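Local coordinates for protein arginase, mitochondrial (Medicago truncatula, PDB 6VSS) that catalyses the manganese-dependent hydrolysis of L-arginine to urea and L-ornithine, and also splits agmatine into urea and putrescine, at residues Val119-Ile124 against Lys132-Val137; Arg34-Ala39 against Cys127-Lys132; Ile297-Gln302 against Val332-Ala337; Pro165-Val170 against Val178-Phe183; Ile268-Leu273 against Pro279-His284. All coordinates share one frame; numbering follows the deposited sequence.

The five contacts belong to one alpha/beta fold, a parallel sheet with helices packed on it, and contact 5 (Ile268-Leu273 against Pro279-His284) supplies two of the ligands of its manganese pair. Contact 4 joins contact 5 through the sheet: Phe183 O lies 2.8 Å from Asp269 N, a probable hydrogen bond between neighbouring strands. Contact 3 touches contact 4 where Ile297 CG2 meets Phe183 CZ at 3.8 Å; its Leu335 side chain is about 14 Å from a manganese ion. Contacts 1 and 2 share Lys132 and have centres about 6 Å apart, at the side bordering a second subunit. The centre of contact 2 is about 29 Å from that of contact 5.

Contact 1 (Val119-Ile124 against Lys132-Val137); sequences VPIEEI and KRLANV
Ile124 and Leu134 make the closest approach of this contact, the methyl CG2 of the isoleucine lying 3.8 Å from CD1 of the leucine, where helix 121-125 packs against the first turns of helix 131-146. Their side chains cross obliquely. The other arm of Ile124, running through CG1 to CD1, turns to Val137, and CD1 stops 4.1 Å from Val137 CG1. That same valine methyl is met by Val119 CG1 at 4.1 Å, so one methyl serves two branched side chains of the opposite segment. It reaches them because CG1 of Val137 is anti to the backbone N (chi1 161°), which sends this branch across the interface. Ile121 fits more loosely: its CG2 comes no nearer than 4.3 Å to Leu134 CD2, the other leucine methyl. Lys132 and Asn136 are exposed on the far side of their helix, while Glu122, partly exposed, forms a salt bridge with Arg89 of a second subunit. Ile36 of helix 25-57 touches Val137, and Leu71 and His73 touch Leu134, so the apolar strip continues into neighbouring parts of the chain. No hydrogen bond spans the two segments; between them the contact is made by methyl groups, with cohesion coming from buried hydrocarbon, Lys132 and Asn136 left on the solvent side and Glu122 at the subunit boundary.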
# COMPACT_ATOMS: atom_id res chain seq x y z
N VAL B 119 -21.21 13.82 18.50
CA VAL B 119 -20.99 13.92 19.97
C VAL B 119 -19.48 13.94 20.20
O VAL B 119 -18.82 12.96 19.87
CB VAL B 119 -21.60 12.76 20.75
CG1 VAL B 119 -21.28 12.88 22.25
CG2 VAL B 119 -23.10 12.64 20.48
N PRO B 120 -18.94 15.01 20.84
CA PRO B 120 -17.50 15.16 21.11
C PRO B 120 -16.98 14.28 22.26
O PRO B 120 -16.68 14.75 23.41
CB PRO B 120 -17.38 16.65 21.46
CG PRO B 120 -18.70 16.99 22.09
CD PRO B 120 -19.72 16.15 21.35
N ILE B 121 -16.86 12.99 21.94
CA ILE B 121 -16.55 11.90 22.89
C ILE B 121 -15.20 12.20 23.58
O ILE B 121 -15.13 12.14 24.83
CB ILE B 121 -16.55 10.55 22.15
CG1 ILE B 121 -17.93 10.23 21.57
CG2 ILE B 121 -16.04 9.45 23.07
CD1 ILE B 121 -19.02 10.10 22.64
N GLU B 122 -14.17 12.45 22.77
CA GLU B 122 -12.78 12.67 23.25
C GLU B 122 -12.77 13.79 24.30
O GLU B 122 -12.24 13.59 25.40
CB GLU B 122 -11.85 12.95 22.05
CG GLU B 122 -10.44 13.44 22.42
CD GLU B 122 -9.39 13.61 21.30
OE1 GLU B 122 -9.72 13.93 20.13
OE2 GLU B 122 -8.19 13.46 21.60
N GLU B 123 -13.31 14.96 23.99
CA GLU B 123 -13.30 16.12 24.92
C GLU B 123 -14.08 15.83 26.22
O GLU B 123 -13.63 16.26 27.33
CB GLU B 123 -13.85 17.35 24.22
CG GLU B 123 -13.01 17.79 23.03
CD GLU B 123 -13.42 17.22 21.67
OE1 GLU B 123 -14.22 16.24 21.63
OE2 GLU B 123 -12.90 17.73 20.63
N ILE B 124 -15.16 15.08 26.13
CA ILE B 124 -15.94 14.68 27.32
C ILE B 124 -15.15 13.67 28.15
O ILE B 124 -15.06 13.88 29.38
CB ILE B 124 -17.30 14.13 26.93
CG1 ILE B 124 -18.16 15.25 26.35
CG2 ILE B 124 -17.94 13.47 28.15
CD1 ILE B 124 -19.35 14.72 25.60
N LYS B 132 -20.48 5.00 32.13
CA LYS B 132 -21.94 4.99 32.40
C LYS B 132 -22.50 6.36 32.02
O LYS B 132 -23.48 6.42 31.30
CB LYS B 132 -22.20 4.58 33.85
CG LYS B 132 -23.64 4.66 34.32
CD LYS B 132 -23.93 3.84 35.57
CE LYS B 132 -25.31 3.21 35.58
NZ LYS B 132 -25.30 1.81 36.11
N ARG B 133 -21.84 7.44 32.43
CA ARG B 133 -22.33 8.81 32.14
C ARG B 133 -22.07 9.07 30.66
O ARG B 133 -22.92 9.63 29.98
CB ARG B 133 -21.65 9.80 33.09
CG ARG B 133 -21.90 11.25 32.74
CD ARG B 133 -23.17 11.81 33.34
NE ARG B 133 -23.26 13.27 33.36
CZ ARG B 133 -22.57 14.09 34.16
NH1 ARG B 133 -21.68 13.63 35.02
NH2 ARG B 133 -22.76 15.40 34.08
N LEU B 134 -20.97 8.60 30.11
CA LEU B 134 -20.76 8.73 28.64
C LEU B 134 -21.95 8.13 27.85
O LEU B 134 -22.44 8.75 26.90
CB LEU B 134 -19.47 8.01 28.28
CG LEU B 134 -18.92 8.42 26.94
CD1 LEU B 134 -18.66 9.91 26.97
CD2 LEU B 134 -17.66 7.65 26.60
N ALA B 135 -22.37 6.92 28.19
CA ALA B 135 -23.52 6.23 27.57
C ALA B 135 -24.78 7.10 27.70
O ALA B 135 -25.51 7.23 26.71
CB ALA B 135 -23.69 4.89 28.22
N ASN B 136 -24.98 7.69 28.87
CA ASN B 136 -26.14 8.58 29.13
C ASN B 136 -26.10 9.76 28.16
O ASN B 136 -27.11 10.13 27.64
CB ASN B 136 -26.15 9.03 30.59
CG ASN B 136 -26.81 8.02 31.51
OD1 ASN B 136 -27.40 7.06 31.06
ND2 ASN B 136 -26.70 8.23 32.80
N VAL B 137 -24.91 10.32 27.93
CA VAL B 137 -24.75 11.49 27.03
C VAL B 137 -25.07 11.05 25.59
O VAL B 137 -25.68 11.85 24.85
CB VAL B 137 -23.33 12.09 27.14
CG1 VAL B 137 -23.02 12.95 25.93
CG2 VAL B 137 -23.16 12.89 28.44

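Contact 2 (Arg34-Ala39 against Cys127-Lys132); sequences RVIDAA and CGVDDK
This is a small, buried, apolar contact between the long N-terminal helix 25-57 and the connection from helix 121-125 to helix 131-146, at the edge of the alpha/beta fold. The connection begins with a Schellman motif: Gly128, with positive phi (83°), ends the helix and two hydrogen bonds run back into its last turn. Asp130 then serves as N-cap of the next helix, its OD1 accepting from Arg133 N. Between these two helix ends, Cys127 and Val129 turn inward on either side of the glycine and meet Val35 and Ile36, consecutive residues of the long helix.

The cysteine sulfur rests against the branch point of Val35: SG is 3.8 Å from CB and 4.0 Å from CG1, and thus touches the body of the side chain as well as its methyls. With SG anti to the carbonyl carbon (chi1 -63°), the sulfur is directed at the helix. The backbones are nearest here too, Val35 CA and Cys127 CA being 7.8 Å apart. No hydrogen bond crosses between the segments.

Around the contact, Phe42 of a second subunit packs on Val35 and Ala38, Arg46 of that subunit packs on Cys127, and Arg34 forms a salt bridge with its Glu45. The patch therefore lies beside a subunit interface, away from the metal and substrate sites. Ile36 and Val129 complete it by reaching toward each other tip to tip, CD1 of the isoleucine ending 4.1 Å from CG2 of the valine.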
# COMPACT_ATOMS: atom_id res chain seq x y z
N ARG B 34 -20.57 21.08 33.02
CA ARG B 34 -20.52 22.28 32.14
C ARG B 34 -20.17 21.85 30.71
O ARG B 34 -20.81 22.35 29.70
CB ARG B 34 -19.48 23.25 32.73
CG ARG B 34 -19.72 23.64 34.18
CD ARG B 34 -19.13 24.97 34.63
NE ARG B 34 -19.44 26.15 33.79
CZ ARG B 34 -20.50 26.95 33.92
NH1 ARG B 34 -21.39 26.76 34.88
NH2 ARG B 34 -20.65 27.95 33.07
N VAL B 35 -19.18 20.98 30.56
CA VAL B 35 -18.73 20.60 29.18
C VAL B 35 -19.82 19.74 28.53
O VAL B 35 -20.07 19.87 27.34
CB VAL B 35 -17.35 19.92 29.16
CG1 VAL B 35 -17.07 19.34 27.77
CG2 VAL B 35 -16.25 20.89 29.57
N ILE B 36 -20.46 18.89 29.30
CA ILE B 36 -21.55 18.01 28.78
C ILE B 36 -22.73 18.90 28.37
O ILE B 36 -23.20 18.74 27.20
CB ILE B 36 -21.95 16.96 29.83
CG1 ILE B 36 -20.86 15.91 29.96
CG2 ILE B 36 -23.31 16.38 29.50
CD1 ILE B 36 -21.18 14.81 30.94
N ASP B 37 -23.18 19.79 29.25
CA ASP B 37 -24.20 20.82 28.93
C ASP B 37 -23.90 21.49 27.59
O ASP B 37 -24.81 21.69 26.76
CB ASP B 37 -24.17 21.96 29.94
CG ASP B 37 -25.49 22.72 30.03
OD1 ASP B 37 -26.28 22.67 29.06
OD2 ASP B 37 -25.74 23.30 31.10
N ALA B 38 -22.69 21.99 27.44
CA ALA B 38 -22.25 22.70 26.21
C ALA B 38 -22.33 21.75 25.02
O ALA B 38 -22.68 22.18 23.92
CB ALA B 38 -20.86 23.21 26.38
N ALA B 39 -21.99 20.49 25.23
CA ALA B 39 -21.98 19.50 24.14
C ALA B 39 -23.42 19.29 23.68
O ALA B 39 -23.68 19.25 22.46
CB ALA B 39 -21.35 18.24 24.61
N CYS B 127 -12.60 15.09 30.35
CA CYS B 127 -13.04 15.77 31.60
C CYS B 127 -13.14 14.77 32.75
O CYS B 127 -13.60 15.16 33.85
CB CYS B 127 -14.43 16.37 31.47
SG CYS B 127 -14.47 17.65 30.22
N GLY B 128 -12.81 13.51 32.45
CA GLY B 128 -12.79 12.39 33.40
C GLY B 128 -14.15 11.78 33.58
O GLY B 128 -14.36 11.16 34.61
N VAL B 129 -15.03 11.89 32.59
CA VAL B 129 -16.40 11.30 32.65
C VAL B 129 -16.29 9.77 32.53
O VAL B 129 -15.57 9.30 31.65
CB VAL B 129 -17.31 11.92 31.58
CG1 VAL B 129 -18.69 11.29 31.57
CG2 VAL B 129 -17.43 13.43 31.73
N ASP B 130 -17.02 9.03 33.35
CA ASP B 130 -17.00 7.54 33.38
C ASP B 130 -17.89 7.04 32.24
O ASP B 130 -18.70 7.85 31.72
CB ASP B 130 -17.40 6.98 34.74
CG ASP B 130 -18.76 7.44 35.24
OD1 ASP B 130 -19.76 6.89 34.78
OD2 ASP B 130 -18.81 8.38 36.04
N ASP B 131 -17.77 5.76 31.87
CA ASP B 131 -18.47 5.17 30.71
C ASP B 131 -19.98 5.11 30.90
O ASP B 131 -20.68 5.20 29.92
CB ASP B 131 -17.90 3.80 30.38
CG ASP B 131 -16.47 3.92 29.94
OD1 ASP B 131 -16.18 4.84 29.13
OD2 ASP B 131 -15.67 3.12 30.44
N LYS B 132 -20.48 5.00 32.13
CA LYS B 132 -21.94 4.99 32.40
C LYS B 132 -22.50 6.36 32.02
O LYS B 132 -23.48 6.42 31.30
CB LYS B 132 -22.20 4.58 33.85
CG LYS B 132 -23.64 4.66 34.32
CD LYS B 132 -23.93 3.84 35.57
CE LYS B 132 -25.31 3.21 35.58
NZ LYS B 132 -25.30 1.81 36.11

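Contact 3 (Ile297-Gln302 against Val332-Ala337); sequences ILQNLQ and VRELAA
Leu298 has the largest buried surface in this contact, followed by Glu334 and Leu335, where two helices of the arginase alpha/beta fold lie side by side: the last turns of helix 291-300 and the C-terminal part of helix 323-339. Strand 305-311 lies between them in the chain. The backbones come nearest at Leu298 and Leu335, with CA atoms 7.5 Å apart. Leu298 carries CG anti to its own N (chi1 -165°), which lays CD2 on the backbone of the opposite helix: the methyl is 4.2 Å from Leu335 N, with Glu334 C just beyond, and thus sits over the peptide joining Glu334 to Leu335. The Leu335 side chain stands a little farther off and also packs on Leu154 of strand 151-157.

Glu334 bends at chi2 (-67°), and its carboxylate passes beside the amide of Gln299 without a hydrogen bond between them. The two planes are turned 72° apart. Each group has a polar partner outside the pair: Glu334 OE2 accepts from Glu102 N, while Gln299 NE2 makes a weak hydrogen bond to Glu102 OE1. Residue 102 is therefore a common partner of both helices. Lys338 adds a further tie, its NZ bonding to the carbonyl oxygens of Gln299 and Leu301 at the end of the first helix. On the polar flank the nearest pair is Gln299 NE2 and Glu334 OE1, 3.9 Å apart.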
# COMPACT_ATOMS: atom_id res chain seq x y z
N ILE B 297 -31.58 -7.71 1.38
CA ILE B 297 -32.35 -7.81 2.65
C ILE B 297 -32.99 -6.44 2.96
O ILE B 297 -34.17 -6.37 3.38
CB ILE B 297 -31.45 -8.35 3.77
CG1 ILE B 297 -31.07 -9.80 3.45
CG2 ILE B 297 -32.17 -8.18 5.09
CD1 ILE B 297 -29.97 -10.43 4.28
N LEU B 298 -32.25 -5.37 2.73
CA LEU B 298 -32.65 -4.03 3.22
C LEU B 298 -33.72 -3.47 2.29
O LEU B 298 -34.74 -2.91 2.78
CB LEU B 298 -31.37 -3.18 3.26
CG LEU B 298 -31.46 -1.89 4.05
CD1 LEU B 298 -31.99 -2.12 5.46
CD2 LEU B 298 -30.09 -1.26 4.08
N GLN B 299 -33.53 -3.71 0.99
CA GLN B 299 -34.46 -3.28 -0.07
C GLN B 299 -35.78 -4.02 0.14
O GLN B 299 -36.83 -3.41 -0.03
CB GLN B 299 -33.81 -3.45 -1.46
CG GLN B 299 -32.71 -2.41 -1.69
CD GLN B 299 -31.91 -2.54 -2.98
OE1 GLN B 299 -31.99 -3.55 -3.68
NE2 GLN B 299 -31.12 -1.52 -3.30
N ASN B 300 -35.75 -5.25 0.60
CA ASN B 300 -36.96 -6.08 0.75
C ASN B 300 -37.60 -5.87 2.12
O ASN B 300 -38.75 -6.23 2.27
CB ASN B 300 -36.63 -7.56 0.50
CG ASN B 300 -36.59 -7.91 -0.98
OD1 ASN B 300 -37.62 -7.86 -1.65
ND2 ASN B 300 -35.43 -8.27 -1.48
N LEU B 301 -36.93 -5.25 3.09
CA LEU B 301 -37.40 -5.25 4.50
C LEU B 301 -38.69 -4.44 4.64
O LEU B 301 -38.72 -3.34 4.12
CB LEU B 301 -36.34 -4.65 5.43
CG LEU B 301 -36.79 -4.46 6.87
CD1 LEU B 301 -36.87 -5.79 7.57
CD2 LEU B 301 -35.85 -3.53 7.62
N GLN B 302 -39.68 -4.98 5.34
CA GLN B 302 -40.93 -4.28 5.72
C GLN B 302 -40.88 -3.96 7.21
O GLN B 302 -40.40 -4.76 8.02
CB GLN B 302 -42.14 -5.15 5.35
CG GLN B 302 -42.21 -5.38 3.85
CD GLN B 302 -43.35 -6.22 3.33
OE1 GLN B 302 -43.68 -7.27 3.85
NE2 GLN B 302 -43.92 -5.74 2.24
N VAL B 332 -24.86 3.74 4.46
CA VAL B 332 -25.60 4.88 5.07
C VAL B 332 -26.65 5.37 4.07
O VAL B 332 -27.80 5.61 4.48
CB VAL B 332 -24.68 6.03 5.55
CG1 VAL B 332 -25.46 7.12 6.23
CG2 VAL B 332 -23.68 5.53 6.59
N ARG B 333 -26.28 5.53 2.81
CA ARG B 333 -27.18 6.09 1.77
C ARG B 333 -28.40 5.17 1.61
O ARG B 333 -29.52 5.66 1.57
CB ARG B 333 -26.46 6.29 0.45
CG ARG B 333 -25.58 7.54 0.44
CD ARG B 333 -24.40 7.44 -0.51
NE ARG B 333 -24.85 7.25 -1.88
CZ ARG B 333 -24.49 7.97 -2.93
NH1 ARG B 333 -23.66 8.99 -2.81
NH2 ARG B 333 -25.05 7.73 -4.10
N GLU B 334 -28.20 3.87 1.57
CA GLU B 334 -29.30 2.97 1.29
C GLU B 334 -30.15 2.82 2.56
O GLU B 334 -31.35 2.69 2.44
CB GLU B 334 -28.70 1.72 0.72
CG GLU B 334 -27.96 1.97 -0.59
CD GLU B 334 -28.85 2.38 -1.75
OE1 GLU B 334 -29.98 1.88 -1.86
OE2 GLU B 334 -28.41 3.23 -2.52
N LEU B 335 -29.55 2.86 3.75
CA LEU B 335 -30.33 2.87 5.02
C LEU B 335 -31.18 4.14 5.07
O LEU B 335 -32.37 4.01 5.40
CB LEU B 335 -29.40 2.74 6.23
CG LEU B 335 -30.07 2.86 7.62
CD1 LEU B 335 -31.30 2.01 7.72
CD2 LEU B 335 -29.09 2.45 8.72
N ALA B 336 -30.60 5.33 4.80
CA ALA B 336 -31.35 6.61 4.75
C ALA B 336 -32.53 6.51 3.75
O ALA B 336 -33.62 6.94 4.10
CB ALA B 336 -30.45 7.78 4.44
N ALA B 337 -32.30 5.99 2.53
CA ALA B 337 -33.31 5.80 1.47
C ALA B 337 -34.50 5.01 2.02
O ALA B 337 -35.66 5.31 1.64
CB ALA B 337 -32.70 5.14 0.25

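Contact 4 (Pro165-Val170 against Val178-Phe183); sequences PVVRAV and VDILHF
A beta-alpha-beta unit of the parallel sheet supplies this contact: helix 163-174 follows strand 151-157 and leads into strand 178-183, against which it packs. The axes of the two short segments run roughly antiparallel, at 150° to each other, with a closest approach of 10.5 Å. Such a separation is bridged by branched aliphatic side chains, two from each partner. On the helix, Val167 and Val170 are one turn apart and face the sheet; on the strand, Val178 and Ile180 alternate with Asp179 and so share the face toward the helix.

Val167 works on both strand residues through one methyl. Its CG1 lies 4.4 Å from Val178 CG2 and also meets the end of Ile180. Val170 takes the other branch of the strand valine, with its CG1 4.2 Å from Val178 CG1. No hydrogen bond joins the segments. Tyr265 of the neighbouring strand 264-269 touches Val167 and Val178 and widens the layer. The other face of strand 178-183 carries Asp179, which pairs with Arg214 in a salt bridge, and Leu181.

The manganese ligand Asp184 directly follows the strand. The Ile180 side chain, in mid-strand, is about 11 Å from a manganese ion. Ile180 has an extended outer arm (chi2 178°), and its CD1 reaches toward Val167 tip to tip, ending 4.1 Å from CG1.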
# COMPACT_ATOMS: atom_id res chain seq x y z
N PRO B 165 -26.66 2.28 24.10
CA PRO B 165 -27.24 3.59 24.42
C PRO B 165 -28.15 4.20 23.34
O PRO B 165 -29.12 4.91 23.70
CB PRO B 165 -26.03 4.51 24.65
CG PRO B 165 -24.80 3.72 24.22
CD PRO B 165 -25.22 2.26 24.32
N VAL B 166 -27.87 3.93 22.06
CA VAL B 166 -28.75 4.40 20.96
C VAL B 166 -30.09 3.67 21.08
O VAL B 166 -31.13 4.32 21.06
CB VAL B 166 -28.11 4.17 19.58
CG1 VAL B 166 -29.00 4.69 18.48
CG2 VAL B 166 -26.73 4.77 19.54
N VAL B 167 -30.07 2.35 21.19
CA VAL B 167 -31.34 1.59 21.12
C VAL B 167 -32.12 1.84 22.42
O VAL B 167 -33.35 1.95 22.36
CB VAL B 167 -31.06 0.13 20.81
CG1 VAL B 167 -32.24 -0.75 21.16
CG2 VAL B 167 -30.63 -0.03 19.34
N ARG B 168 -31.44 2.00 23.55
CA ARG B 168 -32.10 2.34 24.83
C ARG B 168 -32.89 3.64 24.66
O ARG B 168 -34.05 3.78 25.17
CB ARG B 168 -31.08 2.46 25.97
CG ARG B 168 -31.69 3.04 27.24
CD ARG B 168 -30.66 3.22 28.34
NE ARG B 168 -29.55 4.11 28.00
CZ ARG B 168 -28.43 4.20 28.70
NH1 ARG B 168 -28.26 3.45 29.76
NH2 ARG B 168 -27.46 5.03 28.34
N ALA B 169 -32.24 4.62 24.04
CA ALA B 169 -32.77 5.99 23.83
C ALA B 169 -33.96 5.92 22.88
O ALA B 169 -34.98 6.58 23.17
CB ALA B 169 -31.69 6.86 23.30
N VAL B 170 -33.86 5.13 21.80
CA VAL B 170 -34.98 4.99 20.84
C VAL B 170 -36.21 4.40 21.55
O VAL B 170 -37.30 4.96 21.42
CB VAL B 170 -34.59 4.14 19.63
CG1 VAL B 170 -35.81 3.87 18.80
CG2 VAL B 170 -33.50 4.80 18.79
N VAL B 178 -38.54 -2.39 20.29
CA VAL B 178 -38.39 -2.29 18.83
C VAL B 178 -37.97 -3.68 18.39
O VAL B 178 -37.53 -4.46 19.27
CB VAL B 178 -37.36 -1.19 18.43
CG1 VAL B 178 -37.81 0.16 18.91
CG2 VAL B 178 -35.96 -1.47 18.95
N ASP B 179 -38.11 -4.01 17.11
CA ASP B 179 -37.46 -5.21 16.53
C ASP B 179 -36.15 -4.72 15.94
O ASP B 179 -36.17 -3.62 15.46
CB ASP B 179 -38.33 -5.91 15.49
CG ASP B 179 -39.57 -6.64 16.02
OD1 ASP B 179 -39.62 -6.97 17.23
OD2 ASP B 179 -40.48 -6.91 15.19
N ILE B 180 -35.10 -5.54 15.94
CA ILE B 180 -33.78 -5.17 15.40
C ILE B 180 -33.35 -6.13 14.30
O ILE B 180 -33.46 -7.33 14.44
CB ILE B 180 -32.72 -5.07 16.50
CG1 ILE B 180 -33.12 -4.09 17.60
CG2 ILE B 180 -31.35 -4.77 15.88
CD1 ILE B 180 -32.13 -4.02 18.70
N LEU B 181 -32.87 -5.55 13.22
CA LEU B 181 -32.18 -6.26 12.15
C LEU B 181 -30.74 -5.84 12.30
O LEU B 181 -30.50 -4.62 12.30
CB LEU B 181 -32.71 -5.81 10.79
CG LEU B 181 -31.89 -6.35 9.62
CD1 LEU B 181 -31.83 -7.87 9.66
CD2 LEU B 181 -32.50 -5.84 8.32
N HIS B 182 -29.86 -6.81 12.56
CA HIS B 182 -28.47 -6.58 12.99
C HIS B 182 -27.59 -7.35 12.02
O HIS B 182 -27.71 -8.59 11.98
CB HIS B 182 -28.35 -6.96 14.46
CG HIS B 182 -26.95 -7.14 14.96
ND1 HIS B 182 -26.62 -8.11 15.90
CD2 HIS B 182 -25.81 -6.45 14.72
CE1 HIS B 182 -25.35 -7.99 16.22
NE2 HIS B 182 -24.83 -6.99 15.48
N PHE B 183 -26.78 -6.64 11.25
CA PHE B 183 -25.73 -7.24 10.38
C PHE B 183 -24.41 -7.24 11.13
O PHE B 183 -23.96 -6.20 11.59
CB PHE B 183 -25.61 -6.47 9.07
CG PHE B 183 -26.86 -6.49 8.23
CD1 PHE B 183 -27.81 -5.49 8.35
CD2 PHE B 183 -27.05 -7.44 7.24
CE1 PHE B 183 -28.94 -5.45 7.55
CE2 PHE B 183 -28.20 -7.43 6.45
CZ PHE B 183 -29.15 -6.45 6.63

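Contact 5 (Ile268-Leu273 against Pro279-His284); sequences IDVDSL and PGVSHH. With MN (manganese (II) ion), chain I; MN (manganese (II) ion), chain J.
Val281 overlaps Val270 and the start of Asp271: its CG1 lies 3.8 Å from Val270 CG1 and equally near Asp271 N, while its CG2 packs on the CB of that aspartate. The valine thus covers the backbone from which a manganese ligand rises. Asp271 holds the manganese ion of chain I through both carboxylate oxygens, OD1 at 2.3 Å and OD2 at 2.2 Å. Asp269 OD2 bridges the two ions, 2.1 Å from that of chain I and 2.2 Å from that of chain J, and water 3 bridges them as well. Asp269 OD1 accepts from Asp271 N, an Asx turn that ties one ligand to the other; the donor approaches on the anti side, 31° out of the carboxylate plane. His160, Asp184, His186 and Asp188 complete the binuclear centre.

His283 runs alongside Asp271, ring and carboxylate planes 81° apart. Water 1 joins them, bonded to Asp271 OD2 and accepting from His283 N, 3.0 Å away. The ring's ND1 is bonded to Ser96 O of a neighbouring subunit, from a group of residues that bind L-ornithine. Farther along, His284 NE2 gives a hydrogen bond to Pro279 O that closes the loop upon itself. The whole arrangement lies at the C-terminal end of strand 264-269, next to strand 178-183, with Val270 and Pro279 touching helix 323-339 and Leu273 packed on helix 291-300.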
# COMPACT_ATOMS: atom_id res chain seq x y z
N ILE B 268 -25.99 -1.88 11.33
CA ILE B 268 -25.06 -2.49 10.34
C ILE B 268 -23.62 -2.43 10.88
O ILE B 268 -23.01 -1.30 10.91
CB ILE B 268 -25.21 -1.83 8.97
CG1 ILE B 268 -26.70 -1.61 8.65
CG2 ILE B 268 -24.46 -2.68 7.94
CD1 ILE B 268 -27.03 -1.14 7.26
N ASP B 269 -23.06 -3.59 11.26
CA ASP B 269 -21.60 -3.69 11.52
C ASP B 269 -20.89 -3.97 10.17
O ASP B 269 -21.25 -4.91 9.49
CB ASP B 269 -21.35 -4.67 12.65
CG ASP B 269 -19.88 -4.84 13.04
OD1 ASP B 269 -19.04 -4.56 12.15
OD2 ASP B 269 -19.62 -5.40 14.12
N VAL B 270 -20.02 -3.05 9.74
CA VAL B 270 -19.28 -3.14 8.43
C VAL B 270 -18.55 -4.49 8.36
O VAL B 270 -18.40 -4.99 7.24
CB VAL B 270 -18.30 -1.96 8.25
CG1 VAL B 270 -17.52 -2.07 6.93
CG2 VAL B 270 -19.04 -0.63 8.31
N ASP B 271 -18.14 -5.07 9.50
CA ASP B 271 -17.43 -6.39 9.50
C ASP B 271 -18.38 -7.53 9.19
O ASP B 271 -17.81 -8.58 8.92
CB ASP B 271 -16.56 -6.73 10.71
CG ASP B 271 -17.28 -7.05 12.00
OD1 ASP B 271 -18.46 -7.35 12.01
OD2 ASP B 271 -16.64 -6.92 12.99
N SER B 272 -19.70 -7.30 9.03
CA SER B 272 -20.62 -8.26 8.39
C SER B 272 -20.13 -8.61 6.98
O SER B 272 -20.25 -9.77 6.57
CB SER B 272 -22.05 -7.80 8.36
OG SER B 272 -22.22 -6.62 7.59
N LEU B 273 -19.54 -7.66 6.29
CA LEU B 273 -19.10 -7.87 4.89
C LEU B 273 -17.78 -8.60 4.88
O LEU B 273 -16.96 -8.44 5.83
CB LEU B 273 -18.93 -6.52 4.21
CG LEU B 273 -20.22 -5.76 3.95
CD1 LEU B 273 -19.93 -4.30 3.65
CD2 LEU B 273 -20.97 -6.40 2.79
N PRO B 279 -12.13 -4.07 3.90
CA PRO B 279 -10.91 -4.28 4.63
C PRO B 279 -10.75 -3.33 5.83
O PRO B 279 -10.10 -3.67 6.75
CB PRO B 279 -9.80 -4.08 3.59
CG PRO B 279 -10.43 -3.34 2.47
CD PRO B 279 -11.92 -3.60 2.55
N GLY B 280 -11.41 -2.18 5.77
CA GLY B 280 -11.31 -1.13 6.79
C GLY B 280 -12.13 -1.48 8.01
O GLY B 280 -13.09 -0.79 8.24
N VAL B 281 -11.80 -2.55 8.73
CA VAL B 281 -12.48 -2.92 10.02
C VAL B 281 -11.42 -3.41 11.00
O VAL B 281 -10.36 -3.85 10.52
CB VAL B 281 -13.55 -4.02 9.80
CG1 VAL B 281 -14.67 -3.53 8.90
CG2 VAL B 281 -12.98 -5.30 9.24
N SER B 282 -11.71 -3.43 12.29
CA SER B 282 -10.83 -4.01 13.33
C SER B 282 -10.77 -5.56 13.26
O SER B 282 -9.67 -6.10 13.45
CB SER B 282 -11.26 -3.52 14.72
OG SER B 282 -11.07 -2.10 14.83
N HIS B 283 -11.85 -6.26 12.96
CA HIS B 283 -11.91 -7.73 13.09
C HIS B 283 -12.14 -8.31 11.71
O HIS B 283 -13.28 -8.51 11.37
CB HIS B 283 -13.03 -8.12 14.07
CG HIS B 283 -12.78 -7.56 15.41
ND1 HIS B 283 -12.00 -8.21 16.35
CD2 HIS B 283 -13.12 -6.36 15.95
CE1 HIS B 283 -11.90 -7.46 17.44
NE2 HIS B 283 -12.56 -6.31 17.22
N HIS B 284 -11.11 -8.60 10.95
CA HIS B 284 -11.26 -9.35 9.68
C HIS B 284 -11.83 -10.77 9.96
O HIS B 284 -11.25 -11.48 10.77
CB HIS B 284 -9.94 -9.39 8.93
CG HIS B 284 -9.51 -8.10 8.39
ND1 HIS B 284 -8.19 -7.73 8.34
CD2 HIS B 284 -10.19 -7.08 7.85
CE1 HIS B 284 -8.08 -6.51 7.88
NE2 HIS B 284 -9.29 -6.10 7.52
MN MN I . -18.45 -7.17 14.28
MN MN J . -20.60 -5.81 16.10
O HOH W 1 -14.56 -4.93 13.28
O HOH W 2 -14.71 -9.13 8.40
O HOH W 3 -19.05 -7.15 16.36